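Long-range contact in mandelate racemase/muconate lactonizing enzyme family protein (Azoarcus sp., PDB 2QDE), which belongs to the mandelate racemase/muconate lactonizing enzyme family of the enolase superfamily and holds a barium ion in its barrel domain: residues 5-17 with 374-388. Numbering follows the deposited sequence.
Sequences ITKVEVIPISTPM and VRRLVTPGKAARVVT
The ring of P12 lies over the bend of the C-terminal tail, its CG 3.8 Å from K382 CB and its CD resting on the backbone of A383 and A384. Proline suits this place: with no N-H to offer, it turns a compact apolar ring to the tail, while its carbonyl O accepts the N-H of T379 at 2.9 Å, the donor lying above the carbonyl plane. Next along, S14 N gives a nearly straight bond to L377 O (2.8 Å, 167° at the hydrogen). The S14 hydroxyl, set beside its own backbone N (chi1 -67°), receives T379 OG1 at 2.8 Å; D32 also bonds the S14 hydroxyl and Q62 that of T379, so the buried pair is well satisfied. L377 brings CD1 to T15 OG1 and CD2 to P16 CD, and the I11 and V378 side chains cross at about a right angle, touching through their CG2 methyls. Beyond a type II turn from T379 to K382, the tail returns as strand 385-387, outermost within this chain in the antiparallel sheet of the N-terminal capping domain of the enolase superfamily. It runs antiparallel to strand 5-15, with V8-V387 and V10-R385 as hydrogen-bonded pairs. V10 and V387, branched and apolar as suits strands facing a helix, pack on helix 62-78; R385 lays its apolar chain along C70 there, its guanidinium meeting D71 in a salt bridge. On the other face V386 sits between K7 and E9: its CG1 presses tightly on K7 CE (3.5 Å), because the lysine chain runs extended across it, and its CG2 touches the methylenes of E9.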
loop_
_atom_site.group_PDB
_atom_site.type_symbol
_atom_site.label_atom_id
_atom_site.label_comp_id
_atom_site.label_asym_id
_atom_site.label_seq_id
_atom_site.Cartn_x
_atom_site.Cartn_y
_atom_site.Cartn_z
ATOM N N ILE A 5 16.554 2.449 47.947
ATOM C CA ILE A 5 17.622 3.356 47.526
ATOM C C ILE A 5 17.599 4.591 48.414
ATOM O O ILE A 5 16.576 5.258 48.538
ATOM C CB ILE A 5 17.432 3.785 46.051
ATOM C CG1 ILE A 5 17.499 2.552 45.145
ATOM C CG2 ILE A 5 18.507 4.786 45.649
ATOM C CD1 ILE A 5 16.996 2.801 43.743
ATOM N N THR A 6 18.732 4.900 49.027
ATOM C CA THR A 6 18.812 6.041 49.932
ATOM C C THR A 6 19.797 7.099 49.470
ATOM O O THR A 6 19.831 8.200 50.018
ATOM C CB THR A 6 19.252 5.590 51.330
ATOM O OG1 THR A 6 20.547 4.991 51.239
ATOM C CG2 THR A 6 18.278 4.578 51.896
ATOM N N LYS A 7 20.599 6.768 48.464
ATOM C CA LYS A 7 21.594 7.706 47.977
ATOM C C LYS A 7 21.945 7.435 46.520
ATOM O O LYS A 7 22.186 6.297 46.126
ATOM C CB LYS A 7 22.837 7.602 48.865
ATOM C CG LYS A 7 23.951 8.598 48.605
ATOM C CD LYS A 7 25.022 8.419 49.691
ATOM C CE LYS A 7 26.395 8.877 49.227
ATOM N NZ LYS A 7 27.465 8.514 50.215
ATOM N N VAL A 8 21.960 8.495 45.718
ATOM C CA VAL A 8 22.295 8.369 44.311
ATOM C C VAL A 8 23.552 9.189 44.055
ATOM O O VAL A 8 23.578 10.401 44.292
ATOM C CB VAL A 8 21.130 8.864 43.424
ATOM C CG1 VAL A 8 21.497 8.744 41.960
ATOM C CG2 VAL A 8 19.882 8.051 43.726
ATOM N N GLU A 9 24.596 8.520 43.576
ATOM C CA GLU A 9 25.876 9.170 43.315
ATOM C C GLU A 9 26.383 9.005 41.881
ATOM O O GLU A 9 26.500 7.887 41.380
ATOM C CB GLU A 9 26.921 8.631 44.302
ATOM C CG GLU A 9 28.364 8.926 43.932
ATOM C CD GLU A 9 29.343 8.354 44.938
ATOM O OE1 GLU A 9 28.964 7.407 45.663
ATOM O OE2 GLU A 9 30.495 8.837 44.999
ATOM N N VAL A 10 26.697 10.131 41.240
ATOM C CA VAL A 10 27.202 10.136 39.869
ATOM C C VAL A 10 28.605 10.728 39.825
ATOM O O VAL A 10 28.807 11.883 40.191
ATOM C CB VAL A 10 26.287 10.954 38.937
ATOM C CG1 VAL A 10 26.845 10.939 37.523
ATOM C CG2 VAL A 10 24.882 10.375 38.956
ATOM N N ILE A 11 29.563 9.924 39.372
ATOM C CA ILE A 11 30.965 10.318 39.293
ATOM C C ILE A 11 31.442 10.522 37.859
ATOM O O ILE A 11 31.431 9.587 37.053
ATOM C CB ILE A 11 31.871 9.231 39.919
ATOM C CG1 ILE A 11 31.343 8.840 41.298
ATOM C CG2 ILE A 11 33.307 9.725 39.992
ATOM C CD1 ILE A 11 31.990 7.606 41.858
ATOM N N PRO A 12 31.885 11.746 37.523
ATOM C CA PRO A 12 32.366 12.020 36.164
ATOM C C PRO A 12 33.831 11.597 36.020
ATOM O O PRO A 12 34.697 12.077 36.755
ATOM C CB PRO A 12 32.190 13.527 36.044
ATOM C CG PRO A 12 32.537 13.993 37.436
ATOM C CD PRO A 12 31.831 12.983 38.328
ATOM N N ILE A 13 34.107 10.691 35.088
ATOM C CA ILE A 13 35.475 10.237 34.877
ATOM C C ILE A 13 35.978 10.444 33.452
ATOM O O ILE A 13 35.201 10.534 32.494
ATOM C CB ILE A 13 35.651 8.733 35.234
ATOM C CG1 ILE A 13 34.685 7.879 34.418
ATOM C CG2 ILE A 13 35.425 8.513 36.729
ATOM C CD1 ILE A 13 34.996 6.375 34.485
ATOM N N SER A 14 37.294 10.538 33.327
ATOM C CA SER A 14 37.935 10.704 32.033
ATOM C C SER A 14 39.036 9.650 31.971
ATOM O O SER A 14 39.989 9.697 32.744
ATOM C CB SER A 14 38.530 12.110 31.902
ATOM O OG SER A 14 37.514 13.099 31.862
ATOM N N THR A 15 38.896 8.699 31.053
ATOM C CA THR A 15 39.869 7.620 30.919
ATOM C C THR A 15 40.784 7.748 29.701
ATOM O O THR A 15 40.324 7.778 28.563
ATOM C CB THR A 15 39.156 6.260 30.856
ATOM O OG1 THR A 15 38.266 6.147 31.967
ATOM C CG2 THR A 15 40.163 5.121 30.904
ATOM N N PRO A 16 42.104 7.830 29.935
ATOM C CA PRO A 16 43.066 7.951 28.837
ATOM C C PRO A 16 43.154 6.647 28.039
ATOM O O PRO A 16 42.992 5.559 28.590
ATOM C CB PRO A 16 44.383 8.254 29.555
ATOM C CG PRO A 16 43.949 8.855 30.873
ATOM C CD PRO A 16 42.770 8.005 31.238
ATOM N N MET A 17 43.421 6.770 26.743
ATOM C CA MET A 17 43.549 5.619 25.857
ATOM C C MET A 17 45.005 5.158 25.739
ATOM O O MET A 17 45.936 5.961 25.904
ATOM C CB MET A 17 43.029 5.987 24.464
ATOM C CG MET A 17 41.574 6.416 24.437
ATOM S SD MET A 17 40.431 5.028 24.338
ATOM C CE MET A 17 40.023 5.069 22.622
ATOM N N VAL A 374 39.519 5.113 40.556
ATOM C CA VAL A 374 38.348 5.891 40.182
ATOM C C VAL A 374 38.587 7.346 40.576
ATOM O O VAL A 374 38.362 8.262 39.783
ATOM C CB VAL A 374 37.086 5.374 40.881
ATOM C CG1 VAL A 374 35.976 6.408 40.789
ATOM C CG2 VAL A 374 36.641 4.072 40.230
ATOM N N ARG A 375 39.042 7.559 41.806
ATOM C CA ARG A 375 39.317 8.915 42.262
ATOM C C ARG A 375 40.357 9.586 41.370
ATOM O O ARG A 375 40.229 10.764 41.058
ATOM C CB ARG A 375 39.799 8.917 43.715
ATOM C CG ARG A 375 38.680 8.811 44.728
ATOM C CD ARG A 375 39.206 9.015 46.137
ATOM N NE ARG A 375 39.940 7.846 46.618
ATOM C CZ ARG A 375 39.367 6.722 47.047
ATOM N NH1 ARG A 375 38.045 6.608 47.058
ATOM N NH2 ARG A 375 40.115 5.709 47.466
ATOM N N ARG A 376 41.371 8.834 40.947
ATOM C CA ARG A 376 42.406 9.394 40.086
ATOM C C ARG A 376 41.897 9.771 38.696
ATOM O O ARG A 376 42.465 10.649 38.044
ATOM C CB ARG A 376 43.587 8.419 39.945
ATOM C CG ARG A 376 44.483 8.333 41.174
ATOM C CD ARG A 376 45.796 7.619 40.872
ATOM N NE ARG A 376 45.649 6.172 40.742
ATOM C CZ ARG A 376 45.447 5.351 41.770
ATOM N NH1 ARG A 376 45.371 5.836 43.013
ATOM N NH2 ARG A 376 45.319 4.045 41.561
ATOM N N LEU A 377 40.825 9.124 38.244
ATOM C CA LEU A 377 40.296 9.407 36.909
ATOM C C LEU A 377 39.167 10.436 36.843
ATOM O O LEU A 377 38.662 10.720 35.760
ATOM C CB LEU A 377 39.836 8.111 36.228
ATOM C CG LEU A 377 40.889 7.019 35.965
ATOM C CD1 LEU A 377 40.257 5.904 35.140
ATOM C CD2 LEU A 377 42.088 7.582 35.220
ATOM N N VAL A 378 38.767 10.993 37.983
ATOM C CA VAL A 378 37.706 11.994 37.977
ATOM C C VAL A 378 38.093 13.127 37.021
ATOM O O VAL A 378 39.216 13.620 37.048
ATOM C CB VAL A 378 37.458 12.550 39.397
ATOM C CG1 VAL A 378 36.373 13.633 39.369
ATOM C CG2 VAL A 378 37.046 11.412 40.320
ATOM N N THR A 379 37.155 13.512 36.160
ATOM C CA THR A 379 37.373 14.558 35.168
ATOM C C THR A 379 37.847 15.875 35.791
ATOM O O THR A 379 37.214 16.406 36.704
ATOM C CB THR A 379 36.070 14.824 34.367
ATOM O OG1 THR A 379 35.596 13.595 33.798
ATOM C CG2 THR A 379 36.322 15.832 33.254
ATOM N N PRO A 380 38.976 16.417 35.299
ATOM C CA PRO A 380 39.516 17.679 35.823
ATOM C C PRO A 380 38.476 18.795 35.797
ATOM O O PRO A 380 37.779 18.971 34.796
ATOM C CB PRO A 380 40.688 17.971 34.886
ATOM C CG PRO A 380 41.168 16.594 34.507
ATOM C CD PRO A 380 39.865 15.853 34.264
ATOM N N GLY A 381 38.374 19.539 36.895
ATOM C CA GLY A 381 37.422 20.634 36.974
ATOM C C GLY A 381 36.021 20.194 37.358
ATOM O O GLY A 381 35.123 21.020 37.525
ATOM N N LYS A 382 35.835 18.888 37.506
ATOM C CA LYS A 382 34.534 18.339 37.864
ATOM C C LYS A 382 34.576 17.537 39.158
ATOM O O LYS A 382 35.633 17.084 39.598
ATOM C CB LYS A 382 33.997 17.461 36.729
ATOM C CG LYS A 382 33.633 18.248 35.480
ATOM C CD LYS A 382 32.815 17.431 34.477
ATOM C CE LYS A 382 32.265 18.344 33.379
ATOM N NZ LYS A 382 31.608 17.603 32.257
ATOM N N ALA A 383 33.409 17.366 39.762
ATOM C CA ALA A 383 33.304 16.631 41.006
ATOM C C ALA A 383 32.105 15.697 40.961
ATOM O O ALA A 383 31.176 15.900 40.179
ATOM C CB ALA A 383 33.168 17.604 42.172
ATOM N N ALA A 384 32.140 14.665 41.794
ATOM C CA ALA A 384 31.047 13.715 41.862
ATOM C C ALA A 384 29.854 14.436 42.464
ATOM O O ALA A 384 30.020 15.368 43.251
ATOM C CB ALA A 384 31.433 12.532 42.741
ATOM N N ARG A 385 28.652 14.015 42.090
ATOM C CA ARG A 385 27.457 14.629 42.635
ATOM C C ARG A 385 26.674 13.597 43.437
ATOM O O ARG A 385 26.535 12.447 43.013
ATOM C CB ARG A 385 26.587 15.198 41.521
ATOM C CG ARG A 385 25.392 15.913 42.074
ATOM C CD ARG A 385 24.649 16.690 41.023
ATOM N NE ARG A 385 23.437 17.265 41.596
ATOM C CZ ARG A 385 22.513 17.892 40.890
ATOM N NH1 ARG A 385 22.671 18.019 39.579
ATOM N NH2 ARG A 385 21.443 18.395 41.491
ATOM N N VAL A 386 26.166 14.010 44.597
ATOM C CA VAL A 386 25.421 13.108 45.471
ATOM C C VAL A 386 24.061 13.678 45.867
ATOM O O VAL A 386 23.933 14.864 46.172
ATOM C CB VAL A 386 26.234 12.795 46.757
ATOM C CG1 VAL A 386 25.464 11.844 47.657
ATOM C CG2 VAL A 386 27.576 12.186 46.385
ATOM N N VAL A 387 23.048 12.818 45.846
ATOM C CA VAL A 387 21.691 13.199 46.194
ATOM C C VAL A 387 21.165 12.203 47.213
ATOM O O VAL A 387 21.270 10.993 47.014
ATOM C CB VAL A 387 20.742 13.158 44.970
ATOM C CG1 VAL A 387 19.411 13.806 45.328
ATOM C CG2 VAL A 387 21.375 13.857 43.778
ATOM N N THR A 388 20.609 12.714 48.308
ATOM C CA THR A 388 20.044 11.868 49.352
ATOM C C THR A 388 18.597 12.286 49.567
ATOM O O THR A 388 17.853 11.512 50.205
ATOM C CB THR A 388 20.803 12.008 50.698
ATOM O OG1 THR A 388 20.856 13.388 51.067
ATOM C CG2 THR A 388 22.226 11.477 50.579
HETATM O O HOH W 1 16.891 9.327 50.856
#